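Local coordinates for protein polymerase subunit PA (Dhori virus, PDB 4CGS) that forms the N-terminal, cap-snatching-type domain of the PA subunit of the viral RNA polymerase and probably contributes to RNA binding, at residues A[58-63]-A[135-140]; A[73-78]-A[89-94]. One frame throughout, in Å; residues are numbered along the deposited sequence. Where two conformers were deposited one is given.

Contact 1. Residues A[58-63]-A[135-140]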
# COMPACT_ATOMS: atom_id res chain seq x y z
N PRO A 58 6.94 -10.52 -13.82
CA PRO A 58 6.62 -9.95 -12.50
C PRO A 58 5.77 -10.92 -11.67
O PRO A 58 4.80 -11.51 -12.15
CB PRO A 58 5.83 -8.65 -12.90
CG PRO A 58 6.51 -8.20 -14.16
CD PRO A 58 6.88 -9.48 -14.88
N ARG A 59 6.15 -11.04 -10.41
CA ARG A 59 5.42 -11.86 -9.44
C ARG A 59 4.05 -11.32 -9.16
O ARG A 59 3.14 -12.06 -8.84
CB ARG A 59 6.24 -12.03 -8.20
CG ARG A 59 5.55 -12.74 -7.06
CD ARG A 59 6.53 -12.91 -5.92
NE ARG A 59 5.87 -13.31 -4.68
CZ ARG A 59 6.42 -13.45 -3.49
NH1 ARG A 59 7.66 -13.12 -3.31
NH2 ARG A 59 5.65 -13.77 -2.47
N TYR A 60 3.91 -10.01 -9.19
CA TYR A 60 2.71 -9.33 -8.74
C TYR A 60 2.02 -8.59 -9.83
O TYR A 60 2.68 -8.08 -10.75
CB TYR A 60 3.05 -8.28 -7.67
CG TYR A 60 3.56 -8.89 -6.39
CD1 TYR A 60 2.70 -9.33 -5.37
CD2 TYR A 60 4.93 -9.09 -6.17
CE1 TYR A 60 3.19 -9.87 -4.19
CE2 TYR A 60 5.42 -9.61 -5.01
CZ TYR A 60 4.55 -9.99 -4.00
OH TYR A 60 5.11 -10.54 -2.84
N ILE A 61 0.70 -8.58 -9.77
CA ILE A 61 -0.15 -7.63 -10.50
C ILE A 61 -0.66 -6.62 -9.50
O ILE A 61 -1.23 -7.00 -8.48
CB ILE A 61 -1.34 -8.35 -11.18
CG1 ILE A 61 -0.77 -9.38 -12.19
CG2 ILE A 61 -2.25 -7.36 -11.85
CD1 ILE A 61 -1.86 -10.32 -12.77
N VAL A 62 -0.43 -5.34 -9.74
CA VAL A 62 -0.93 -4.31 -8.86
C VAL A 62 -2.27 -3.88 -9.32
O VAL A 62 -2.39 -3.34 -10.43
CB VAL A 62 0.06 -3.07 -8.77
CG1 VAL A 62 -0.58 -1.95 -7.93
CG2 VAL A 62 1.43 -3.46 -8.20
N ASN A 63 -3.31 -4.08 -8.51
CA ASN A 63 -4.67 -3.65 -8.85
C ASN A 63 -4.95 -2.24 -8.31
O ASN A 63 -5.88 -1.59 -8.79
CB ASN A 63 -5.71 -4.62 -8.22
CG ASN A 63 -5.75 -5.97 -8.78
OD1 ASN A 63 -6.00 -6.93 -8.04
ND2 ASN A 63 -5.51 -6.11 -10.08
N ARG A 135 5.79 -9.50 8.37
CA ARG A 135 7.24 -9.79 8.40
C ARG A 135 7.58 -11.17 7.89
O ARG A 135 8.66 -11.39 7.38
CB ARG A 135 7.79 -9.65 9.85
CG ARG A 135 7.55 -8.31 10.46
CD ARG A 135 8.20 -8.31 11.80
NE ARG A 135 7.73 -9.20 12.82
CZ ARG A 135 7.11 -8.87 13.97
NH1 ARG A 135 6.55 -7.68 14.19
NH2 ARG A 135 6.96 -9.84 14.88
N GLU A 136 6.67 -12.13 8.08
CA GLU A 136 6.92 -13.46 7.63
C GLU A 136 6.62 -13.64 6.16
O GLU A 136 7.29 -14.40 5.48
CB GLU A 136 6.06 -14.43 8.45
CG GLU A 136 6.13 -15.86 8.00
CD GLU A 136 7.49 -16.52 8.23
OE1 GLU A 136 8.11 -16.27 9.30
OE2 GLU A 136 7.93 -17.30 7.32
N TYR A 137 5.59 -12.93 5.68
CA TYR A 137 5.19 -12.99 4.30
C TYR A 137 6.23 -12.35 3.40
O TYR A 137 6.62 -12.90 2.38
CB TYR A 137 3.82 -12.35 4.07
CG TYR A 137 3.52 -12.12 2.63
CD1 TYR A 137 3.24 -13.19 1.80
CD2 TYR A 137 3.54 -10.89 2.09
CE1 TYR A 137 2.96 -12.97 0.46
CE2 TYR A 137 3.29 -10.66 0.75
CZ TYR A 137 3.00 -11.71 -0.06
OH TYR A 137 2.85 -11.53 -1.43
N LEU A 138 6.63 -11.12 3.73
CA LEU A 138 7.59 -10.35 2.93
C LEU A 138 9.02 -10.94 3.11
O LEU A 138 9.40 -11.37 4.20
CB LEU A 138 7.57 -8.86 3.32
CG LEU A 138 6.28 -8.11 3.03
CD1 LEU A 138 6.50 -6.70 3.56
CD2 LEU A 138 5.94 -8.08 1.56
N ASP A 139 9.76 -10.96 2.00
CA ASP A 139 11.15 -11.41 2.04
C ASP A 139 12.04 -10.30 2.55
O ASP A 139 11.60 -9.14 2.70
CB ASP A 139 11.58 -12.06 0.77
CG ASP A 139 11.85 -11.18 -0.36
OD1 ASP A 139 12.03 -10.00 -0.20
OD2 ASP A 139 11.99 -11.82 -1.48
N GLU A 140 13.33 -10.58 2.76
CA GLU A 140 14.19 -9.58 3.42
C GLU A 140 14.30 -8.32 2.55
O GLU A 140 14.30 -7.21 3.09
CB GLU A 140 15.55 -10.20 3.71
CG GLU A 140 16.42 -9.31 4.55
CD GLU A 140 17.81 -9.88 4.87
OE1 GLU A 140 18.15 -10.90 4.31
OE2 GLU A 140 18.55 -9.26 5.64
O HOH W 1 7.54 -12.55 -0.33
O HOH W 2 5.79 -15.03 0.48
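Y137, at the end of helix 132-137, carries nearly all of the meeting with R59 and Y60. Its CG lies anti to the backbone N (chi1 167°), which directs the phenol across to strand 57-62, and its OH accepts a hydrogen bond of 2.8 Å from Y60 OH. This acceptor lies in the plane of the Y60 ring, at its edge, and Y60 CE1 is 3.2 Å from Y137 OH. Beside this bond, R59 NH2 comes within 3.7 Å of Y137 OH, with guanidinium and phenol planes 68° apart. The two groups share a stronger partner: D92 OD2, on the neighbouring strand, forms a salt bridge with R59 NH2 and a hydrogen bond with Y137 OH. Q142 NE2 adds a further bond to Y60 OH, which sits 3.2 Å above the centre of the R59 guanidinium. The carbonyl O of Y137 receives two waters: one, 3.0 Å from Y137 O, accepts from R59 NH2, while the other makes a weak bond with R59 NH1. R59 is extended from CG to NE, and that length brings its guanidinium up to these two bridging waters. Further along, D139 N-caps the next helix; its OD2 stays 4.9 Å from R59 NH1, so the opposite charges are near without touching. Direct burial is small, 136 Å², and polar links dominate. In this polar network D92 takes R59 and Y137 while Y60 joins Y137, binding a helix terminus to strand 57-62 in a mixed alpha/beta domain of the PA N-terminal family.

Contact 2. Residues A[73-78]-A[89-94]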
# COMPACT_ATOMS: atom_id res chain seq x y z
N GLN A 73 -10.92 -8.52 -14.60
CA GLN A 73 -10.34 -9.20 -15.76
C GLN A 73 -9.05 -9.98 -15.36
O GLN A 73 -8.85 -11.15 -15.74
CB GLN A 73 -9.99 -8.17 -16.84
CG GLN A 73 -11.19 -7.54 -17.57
CD GLN A 73 -10.80 -6.36 -18.47
OE1 GLN A 73 -9.60 -5.99 -18.58
NE2 GLN A 73 -11.81 -5.71 -19.04
N GLU A 74 -8.16 -9.29 -14.64
CA GLU A 74 -6.89 -9.83 -14.15
C GLU A 74 -7.15 -11.07 -13.28
O GLU A 74 -6.51 -12.13 -13.47
CB GLU A 74 -6.11 -8.74 -13.36
CG GLU A 74 -5.61 -7.55 -14.20
CD GLU A 74 -4.47 -7.81 -15.21
OE1 GLU A 74 -4.08 -8.98 -15.47
OE2 GLU A 74 -3.94 -6.79 -15.77
N MET A 75 -8.08 -10.93 -12.32
CA MET A 75 -8.39 -12.05 -11.36
C MET A 75 -8.95 -13.27 -12.09
O MET A 75 -8.54 -14.36 -11.90
CB MET A 75 -9.39 -11.55 -10.29
CG MET A 75 -8.62 -10.69 -9.27
SD MET A 75 -9.64 -10.11 -7.91
CE MET A 75 -10.73 -8.89 -8.66
N LYS A 76 -9.87 -13.04 -13.03
CA LYS A 76 -10.46 -14.11 -13.84
C LYS A 76 -9.38 -14.78 -14.70
O LYS A 76 -9.34 -16.03 -14.76
CB LYS A 76 -11.61 -13.61 -14.69
CG LYS A 76 -12.86 -13.34 -13.89
CD LYS A 76 -14.01 -12.85 -14.78
CE LYS A 76 -15.26 -12.54 -13.96
NZ LYS A 76 -16.29 -13.62 -13.95
N ARG A 77 -8.51 -13.97 -15.32
CA ARG A 77 -7.43 -14.50 -16.19
C ARG A 77 -6.43 -15.38 -15.36
O ARG A 77 -5.94 -16.42 -15.82
CB ARG A 77 -6.66 -13.38 -16.86
CG ARG A 77 -5.73 -13.91 -17.96
CD ARG A 77 -5.22 -12.82 -18.92
NE ARG A 77 -4.04 -13.31 -19.67
CZ ARG A 77 -4.02 -13.89 -20.88
NH1 ARG A 77 -5.13 -14.10 -21.61
NH2 ARG A 77 -2.86 -14.26 -21.38
N GLN A 78 -6.14 -15.00 -14.12
CA GLN A 78 -5.24 -15.74 -13.26
C GLN A 78 -5.92 -16.82 -12.44
O GLN A 78 -5.28 -17.54 -11.69
CB GLN A 78 -4.49 -14.85 -12.27
CG GLN A 78 -3.58 -13.87 -13.01
CD GLN A 78 -2.43 -14.52 -13.68
OE1 GLN A 78 -1.99 -15.60 -13.25
NE2 GLN A 78 -1.87 -13.89 -14.69
N ASP A 89 -5.25 -5.37 -3.36
CA ASP A 89 -4.31 -4.38 -3.89
C ASP A 89 -3.27 -4.94 -4.83
O ASP A 89 -2.87 -4.31 -5.80
CB ASP A 89 -3.67 -3.61 -2.68
CG ASP A 89 -4.69 -2.89 -1.88
OD1 ASP A 89 -5.44 -2.06 -2.52
OD2 ASP A 89 -4.74 -3.07 -0.66
N LEU A 90 -2.85 -6.19 -4.56
CA LEU A 90 -1.99 -6.92 -5.43
C LEU A 90 -2.46 -8.39 -5.57
O LEU A 90 -3.06 -8.94 -4.67
CB LEU A 90 -0.50 -6.94 -5.00
CG LEU A 90 0.20 -5.67 -4.58
CD1 LEU A 90 0.00 -5.39 -3.09
CD2 LEU A 90 1.67 -5.69 -4.97
N LEU A 91 -2.15 -9.02 -6.71
CA LEU A 91 -2.21 -10.43 -6.87
C LEU A 91 -0.78 -10.98 -6.80
O LEU A 91 0.07 -10.51 -7.55
CB LEU A 91 -2.90 -10.81 -8.15
CG LEU A 91 -4.28 -10.28 -8.45
CD1 LEU A 91 -4.77 -10.83 -9.78
CD2 LEU A 91 -5.23 -10.54 -7.28
N ASP A 92 -0.52 -11.97 -5.92
CA ASP A 92 0.76 -12.59 -5.79
C ASP A 92 0.67 -13.89 -6.60
O ASP A 92 -0.00 -14.84 -6.19
CB ASP A 92 1.03 -12.88 -4.34
CG ASP A 92 2.33 -13.60 -4.10
OD1 ASP A 92 2.94 -14.16 -5.01
OD2 ASP A 92 2.79 -13.61 -2.91
N LEU A 93 1.30 -13.90 -7.78
CA LEU A 93 1.17 -15.03 -8.69
C LEU A 93 2.04 -16.23 -8.27
O LEU A 93 1.87 -17.39 -8.75
CB LEU A 93 1.50 -14.58 -10.09
CG LEU A 93 0.73 -13.36 -10.63
CD1 LEU A 93 1.07 -13.08 -12.09
CD2 LEU A 93 -0.76 -13.62 -10.44
N LYS A 94 2.99 -16.00 -7.38
CA LYS A 94 3.85 -17.12 -6.83
C LYS A 94 3.07 -17.86 -5.80
O LYS A 94 2.93 -19.10 -5.91
CB LYS A 94 5.15 -16.56 -6.32
CG LYS A 94 5.98 -17.60 -5.63
CD LYS A 94 7.18 -16.94 -4.97
CE LYS A 94 8.03 -17.93 -4.22
NZ LYS A 94 9.07 -17.16 -3.50
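A polar amide packed on an aliphatic side chain is the striking feature here: the side chains of Q78 and L93 cross at about a right angle. L93 CD2 approaches Q78 OE1 to 3.7 Å, and the other methyl, CD1, lies 4.0 Å from Q78 NE2, so the two branches together span the amide. The bend at chi2 of Q78 (-69°) folds the chain back to give this coverage. One helical turn earlier, M75 and L91 make the apolar part. M75 CG sits 3.9 Å from L91 CD1 and equally far from CD2, straddled by both methyls, while the M75 side chain also touches F82, V87 and P88. E74 adds a marginal touch, its backbone C 4.2 Å from L91 CD1. L91 and L93, two residues apart, thus supply the contact surface, whereas L90 and D92 between and before them meet Y60 and V99. Past the strand, K94 N donates to D92 OD1 at 3.0 Å (130°), an Asx turn at the strand's end. M75 CA and L91 CA are 7.8 Å apart and 203 Å² is buried: the contact is a helix laid on one face of a mixed beta-sheet, as in alpha/beta folds.

How the contacts relate
After helices 13-18 and 31-44 and the short strand 53-54, strand 57-62 supplies the first half of contact 1. The chain then runs through helix 68-78 and a loop into strand 90-92, and contact 2 closes this short excursion, with 10 residues between its segments. Strands 97-104 and 119-125 follow before helix 132-137 returns to strand 57-62, so contact 1 closes a loop of 71 residues with contact 2 nested inside it. Strands 57-62 and 90-92 are antiparallel neighbours, bonded for instance from N63 N to D89 O (2.7 Å). The centres of contacts 1 and 2 lie about 12 Å apart; together they tie helices 132-137 and 68-78 to adjoining strands of one sheet.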